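Local coordinates for protein ATP-citrate lyase beta-subunit (Chlorobium limicola, PDB 6HXJ) that probably forms part of the enzyme that cleaves citrate with ATP and coenzyme A to give acetyl-CoA and oxaloacetate, at residues E305-V318 and I335-L348. Sequence-based numbering, arbitrary orientation.
Sequences ETICRLPNIKHIIV and IINGFRESKSKGYL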
loop_
_atom_site.group_PDB
_atom_site.type_symbol
_atom_site.label_atom_id
_atom_site.label_comp_id
_atom_site.label_asym_id
_atom_site.label_seq_id
_atom_site.Cartn_x
_atom_site.Cartn_y
_atom_site.Cartn_z
ATOM N N GLU A 305 -20.931 35.730 36.428
ATOM C CA GLU A 305 -20.105 35.759 37.630
ATOM C C GLU A 305 -19.855 37.186 38.124
ATOM O O GLU A 305 -20.111 37.467 39.298
ATOM C CB GLU A 305 -18.818 34.959 37.420
ATOM C CG GLU A 305 -19.094 33.473 37.589
ATOM C CD GLU A 305 -17.947 32.513 37.337
ATOM O OE1 GLU A 305 -16.783 32.872 37.632
ATOM O OE2 GLU A 305 -18.225 31.373 36.896
ATOM N N THR A 306 -19.475 38.095 37.206
ATOM C CA THR A 306 -19.230 39.519 37.464
ATOM C C THR A 306 -20.479 40.206 38.068
ATOM O O THR A 306 -20.359 40.955 39.046
ATOM C CB THR A 306 -18.811 40.208 36.134
ATOM O OG1 THR A 306 -17.763 39.481 35.499
ATOM C CG2 THR A 306 -18.397 41.662 36.306
ATOM N N ILE A 307 -21.669 39.929 37.479
ATOM C CA ILE A 307 -22.961 40.501 37.882
ATOM C C ILE A 307 -23.346 40.062 39.305
ATOM O O ILE A 307 -23.846 40.868 40.090
ATOM C CB ILE A 307 -24.041 40.216 36.807
ATOM C CG1 ILE A 307 -23.721 41.066 35.564
ATOM C CG2 ILE A 307 -25.476 40.550 37.294
ATOM C CD1 ILE A 307 -24.162 40.506 34.315
ATOM N N CYS A 308 -23.054 38.806 39.647
ATOM C CA CYS A 308 -23.328 38.222 40.958
ATOM C C CYS A 308 -22.410 38.812 42.041
ATOM O O CYS A 308 -22.842 38.963 43.189
ATOM C CB CYS A 308 -23.217 36.702 40.890
ATOM S SG CYS A 308 -24.313 35.907 39.665
ATOM N N ARG A 309 -21.152 39.147 41.668
ATOM C CA ARG A 309 -20.156 39.743 42.564
ATOM C C ARG A 309 -20.550 41.177 43.009
ATOM O O ARG A 309 -20.051 41.640 44.029
ATOM C CB ARG A 309 -18.756 39.725 41.914
ATOM C CG ARG A 309 -18.066 38.354 41.866
ATOM C CD ARG A 309 -16.833 38.372 40.962
ATOM N NE ARG A 309 -16.512 37.047 40.408
ATOM C CZ ARG A 309 -15.768 36.832 39.320
ATOM N NH1 ARG A 309 -15.250 37.853 38.646
ATOM N NH2 ARG A 309 -15.546 35.594 38.893
ATOM N N LEU A 310 -21.475 41.853 42.276
ATOM C CA LEU A 310 -21.963 43.227 42.539
ATOM C C LEU A 310 -22.561 43.465 43.953
ATOM O O LEU A 310 -23.309 42.614 44.455
ATOM C CB LEU A 310 -22.969 43.682 41.457
ATOM C CG LEU A 310 -22.396 43.975 40.073
ATOM C CD1 LEU A 310 -23.495 44.036 39.041
ATOM C CD2 LEU A 310 -21.640 45.281 40.037
ATOM N N PRO A 311 -22.216 44.629 44.581
ATOM C CA PRO A 311 -22.709 44.910 45.934
ATOM C C PRO A 311 -24.166 45.355 46.002
ATOM O O PRO A 311 -24.656 46.096 45.130
ATOM C CB PRO A 311 -21.768 46.011 46.431
ATOM C CG PRO A 311 -21.357 46.741 45.210
ATOM C CD PRO A 311 -21.324 45.715 44.105
ATOM N N ASN A 312 -24.829 44.930 47.098
ATOM C CA ASN A 312 -26.217 45.213 47.484
ATOM C C ASN A 312 -27.232 45.099 46.310
ATOM O O ASN A 312 -27.997 46.023 45.998
ATOM C CB ASN A 312 -26.359 46.557 48.256
ATOM C CG ASN A 312 -25.526 47.720 47.747
ATOM O OD1 ASN A 312 -25.856 48.379 46.741
ATOM N ND2 ASN A 312 -24.422 47.997 48.446
ATOM N N ILE A 313 -27.241 43.938 45.685
ATOM C CA ILE A 313 -28.201 43.697 44.615
ATOM C C ILE A 313 -29.345 42.823 45.148
ATOM O O ILE A 313 -29.107 41.809 45.807
ATOM C CB ILE A 313 -27.556 43.191 43.298
ATOM C CG1 ILE A 313 -26.868 41.822 43.448
ATOM C CG2 ILE A 313 -26.600 44.238 42.744
ATOM C CD1 ILE A 313 -26.629 41.100 42.146
ATOM N N LYS A 314 -30.586 43.233 44.897
ATOM C CA LYS A 314 -31.751 42.504 45.405
ATOM C C LYS A 314 -32.340 41.505 44.397
ATOM O O LYS A 314 -32.707 40.404 44.806
ATOM C CB LYS A 314 -32.828 43.472 45.950
ATOM C CG LYS A 314 -32.489 44.038 47.330
ATOM C CD LYS A 314 -32.866 45.518 47.492
ATOM C CE LYS A 314 -33.854 45.786 48.610
ATOM N NZ LYS A 314 -33.265 45.601 49.966
ATOM N N HIS A 315 -32.460 41.889 43.097
ATOM C CA HIS A 315 -33.015 41.052 42.015
ATOM C C HIS A 315 -32.004 40.938 40.899
ATOM O O HIS A 315 -31.184 41.838 40.725
ATOM C CB HIS A 315 -34.322 41.667 41.433
ATOM C CG HIS A 315 -35.313 42.069 42.476
ATOM N ND1 HIS A 315 -36.158 41.139 43.061
ATOM C CD2 HIS A 315 -35.496 43.270 43.077
ATOM C CE1 HIS A 315 -36.856 41.810 43.967
ATOM N NE2 HIS A 315 -36.494 43.094 44.013
ATOM N N ILE A 316 -32.091 39.857 40.109
ATOM C CA ILE A 316 -31.288 39.682 38.885
ATOM C C ILE A 316 -32.300 39.575 37.730
ATOM O O ILE A 316 -33.233 38.771 37.815
ATOM C CB ILE A 316 -30.289 38.465 38.871
ATOM C CG1 ILE A 316 -29.354 38.409 40.109
ATOM C CG2 ILE A 316 -29.454 38.418 37.553
ATOM C CD1 ILE A 316 -28.701 37.060 40.318
ATOM N N ILE A 317 -32.131 40.423 36.681
ATOM C CA ILE A 317 -32.996 40.397 35.514
ATOM C C ILE A 317 -32.256 39.723 34.377
ATOM O O ILE A 317 -31.381 40.321 33.745
ATOM C CB ILE A 317 -33.608 41.784 35.123
ATOM C CG1 ILE A 317 -34.318 42.500 36.304
ATOM C CG2 ILE A 317 -34.540 41.682 33.907
ATOM C CD1 ILE A 317 -35.429 41.761 37.038
ATOM N N VAL A 318 -32.601 38.448 34.151
ATOM C CA VAL A 318 -32.040 37.617 33.093
ATOM C C VAL A 318 -33.081 37.665 31.983
ATOM O O VAL A 318 -33.906 36.757 31.846
ATOM C CB VAL A 318 -31.707 36.169 33.583
ATOM C CG1 VAL A 318 -30.988 35.373 32.503
ATOM C CG2 VAL A 318 -30.867 36.194 34.855
ATOM N N ILE A 335 -24.769 30.781 31.958
ATOM C CA ILE A 335 -25.483 31.558 33.000
ATOM C C ILE A 335 -25.689 30.682 34.230
ATOM O O ILE A 335 -25.410 31.125 35.342
ATOM C CB ILE A 335 -26.841 32.224 32.516
ATOM C CG1 ILE A 335 -26.603 33.284 31.424
ATOM C CG2 ILE A 335 -27.634 32.862 33.692
ATOM C CD1 ILE A 335 -27.847 33.790 30.708
ATOM N N ILE A 336 -26.153 29.436 34.021
ATOM C CA ILE A 336 -26.398 28.448 35.077
ATOM C C ILE A 336 -25.091 28.145 35.799
ATOM O O ILE A 336 -25.055 28.238 37.027
ATOM C CB ILE A 336 -27.132 27.161 34.565
ATOM C CG1 ILE A 336 -28.571 27.463 34.121
ATOM C CG2 ILE A 336 -27.146 26.059 35.638
ATOM C CD1 ILE A 336 -29.187 26.408 33.223
ATOM N N ASN A 337 -24.020 27.815 35.042
ATOM C CA ASN A 337 -22.692 27.526 35.603
ATOM C C ASN A 337 -22.171 28.676 36.474
ATOM O O ASN A 337 -21.788 28.435 37.621
ATOM C CB ASN A 337 -21.722 27.104 34.518
ATOM C CG ASN A 337 -21.923 25.649 34.214
ATOM O OD1 ASN A 337 -21.821 24.791 35.113
ATOM N ND2 ASN A 337 -22.330 25.351 32.978
ATOM N N GLY A 338 -22.309 29.905 35.980
ATOM C CA GLY A 338 -21.942 31.114 36.705
ATOM C C GLY A 338 -22.817 31.400 37.913
ATOM O O GLY A 338 -22.355 32.041 38.856
ATOM N N PHE A 339 -24.091 30.953 37.891
ATOM C CA PHE A 339 -25.011 31.110 39.026
ATOM C C PHE A 339 -24.663 30.116 40.123
ATOM O O PHE A 339 -24.725 30.462 41.297
ATOM C CB PHE A 339 -26.473 30.914 38.600
ATOM C CG PHE A 339 -27.193 32.133 38.076
ATOM C CD1 PHE A 339 -26.768 33.419 38.417
ATOM C CD2 PHE A 339 -28.331 32.000 37.302
ATOM C CE1 PHE A 339 -27.436 34.545 37.938
ATOM C CE2 PHE A 339 -29.014 33.130 36.841
ATOM C CZ PHE A 339 -28.556 34.396 37.155
ATOM N N ARG A 340 -24.292 28.882 39.730
ATOM C CA ARG A 340 -23.871 27.797 40.601
ATOM C C ARG A 340 -22.538 28.150 41.260
ATOM O O ARG A 340 -22.365 27.917 42.465
ATOM C CB ARG A 340 -23.736 26.504 39.781
ATOM C CG ARG A 340 -25.066 25.862 39.391
ATOM C CD ARG A 340 -24.961 24.366 39.213
ATOM N NE ARG A 340 -24.901 23.858 37.838
ATOM C CZ ARG A 340 -25.889 23.203 37.231
ATOM N NH1 ARG A 340 -27.074 23.079 37.818
ATOM N NH2 ARG A 340 -25.731 22.757 35.991
ATOM N N GLU A 341 -21.611 28.736 40.465
ATOM C CA GLU A 341 -20.282 29.172 40.909
ATOM C C GLU A 341 -20.395 30.296 41.958
ATOM O O GLU A 341 -19.714 30.296 42.976
ATOM C CB GLU A 341 -19.448 29.632 39.690
ATOM C CG GLU A 341 -17.938 29.620 39.912
ATOM C CD GLU A 341 -17.263 30.797 40.608
ATOM O OE1 GLU A 341 -17.947 31.800 40.929
ATOM O OE2 GLU A 341 -16.028 30.718 40.810
ATOM N N SER A 342 -21.288 31.226 41.700
ATOM C CA SER A 342 -21.540 32.380 42.543
ATOM C C SER A 342 -22.275 31.999 43.827
ATOM O O SER A 342 -21.986 32.575 44.871
ATOM C CB SER A 342 -22.335 33.421 41.765
ATOM O OG SER A 342 -21.633 33.824 40.599
ATOM N N LYS A 343 -23.230 31.040 43.743
ATOM C CA LYS A 343 -24.019 30.560 44.881
ATOM C C LYS A 343 -23.221 29.744 45.870
ATOM O O LYS A 343 -23.522 29.782 47.068
ATOM C CB LYS A 343 -25.253 29.777 44.462
ATOM C CG LYS A 343 -26.383 29.981 45.482
ATOM C CD LYS A 343 -27.129 28.713 45.820
ATOM C CE LYS A 343 -28.402 29.060 46.545
ATOM N NZ LYS A 343 -29.319 27.900 46.603
ATOM N N SER A 344 -22.224 28.983 45.379
ATOM C CA SER A 344 -21.338 28.182 46.229
ATOM C C SER A 344 -20.392 29.102 47.004
ATOM O O SER A 344 -20.107 28.796 48.154
ATOM C CB SER A 344 -20.575 27.134 45.419
ATOM O OG SER A 344 -19.858 27.702 44.334
ATOM N N LYS A 345 -19.985 30.262 46.409
ATOM C CA LYS A 345 -19.125 31.286 47.027
ATOM C C LYS A 345 -19.898 32.201 48.010
ATOM O O LYS A 345 -19.298 33.063 48.658
ATOM C CB LYS A 345 -18.405 32.125 45.957
ATOM C CG LYS A 345 -17.703 31.344 44.849
ATOM C CD LYS A 345 -16.394 30.647 45.253
ATOM C CE LYS A 345 -15.815 29.818 44.123
ATOM N NZ LYS A 345 -16.710 28.701 43.707
ATOM N N GLY A 346 -21.216 32.014 48.087
ATOM C CA GLY A 346 -22.109 32.729 48.995
ATOM C C GLY A 346 -22.577 34.090 48.515
ATOM O O GLY A 346 -22.957 34.944 49.328
ATOM N N TYR A 347 -22.569 34.303 47.198
ATOM C CA TYR A 347 -22.943 35.598 46.631
ATOM C C TYR A 347 -24.447 35.814 46.416
ATOM O O TYR A 347 -24.928 36.951 46.531
ATOM C CB TYR A 347 -22.196 35.860 45.317
ATOM C CG TYR A 347 -20.778 36.345 45.511
ATOM C CD1 TYR A 347 -20.513 37.666 45.867
ATOM C CD2 TYR A 347 -19.697 35.495 45.298
ATOM C CE1 TYR A 347 -19.205 38.123 46.029
ATOM C CE2 TYR A 347 -18.386 35.939 45.460
ATOM C CZ TYR A 347 -18.144 37.254 45.829
ATOM O OH TYR A 347 -16.846 37.685 45.985
ATOM N N LEU A 348 -25.173 34.735 46.050
ATOM C CA LEU A 348 -26.602 34.806 45.734
ATOM C C LEU A 348 -27.533 34.402 46.902
ATOM O O LEU A 348 -28.544 33.719 46.694
ATOM C CB LEU A 348 -26.913 34.003 44.449
ATOM C CG LEU A 348 -26.096 34.336 43.194
ATOM C CD1 LEU A 348 -26.345 33.313 42.107
ATOM C CD2 LEU A 348 -26.317 35.771 42.718
#
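C308 plugs the middle of this contact, its side chain pushed between S342, F339 and L348. SG comes at the edge of the F339 ring, 86° off the ring normal, with CD1 of F339 at 3.7 Å: a sulfur-aromatic contact made in the ring plane. CD2 of L348 lies equally close to SG, while C308 CB rests against S342, whose OG sits anti to its carbonyl carbon and donates to G338 O at 2.6 Å, nearly in line with that carbonyl. G338 O also accepts the backbone N of S342, so two bonds grip it.

One turn earlier in helix 297-309, E305 lies against G338, whose lack of a side chain probably helps segments 305-309 and 335-344 come to 9.2 Å between axes, crossing at -36°. The E305 carboxylate stacks on that of E341, planes 6° apart, E305 OE1 to E341 OE1 3.7 Å. Each acid has its own cation: R309 NH2 lies 3.2 Å from E305 OE1, and K345 bridges to E341. With an alanine here, R309 would probably lose its carboxylate mate and G338 the side chain that lies across it.

R309 also lays CG over one face of the ring of Y347, the residue just after the Schellman motif at G346. Inward, F339 reaches strand 315-318, its CZ 3.7 Å from V318 CG2 and its CE1 against I316 CD1; I353 of the next strand touches the same ring. Helix 328-344 thus packs on the sheet as the crossover of a beta-alpha-beta unit in the citrate-binding region, beside helix 297-309. The chemistry is graded: an interior of sulfur and hydrocarbon with no hydrogen bonds between the two segments, flanked by a pair of acids whose mutual repulsion is likely to be eased by R309 and K345.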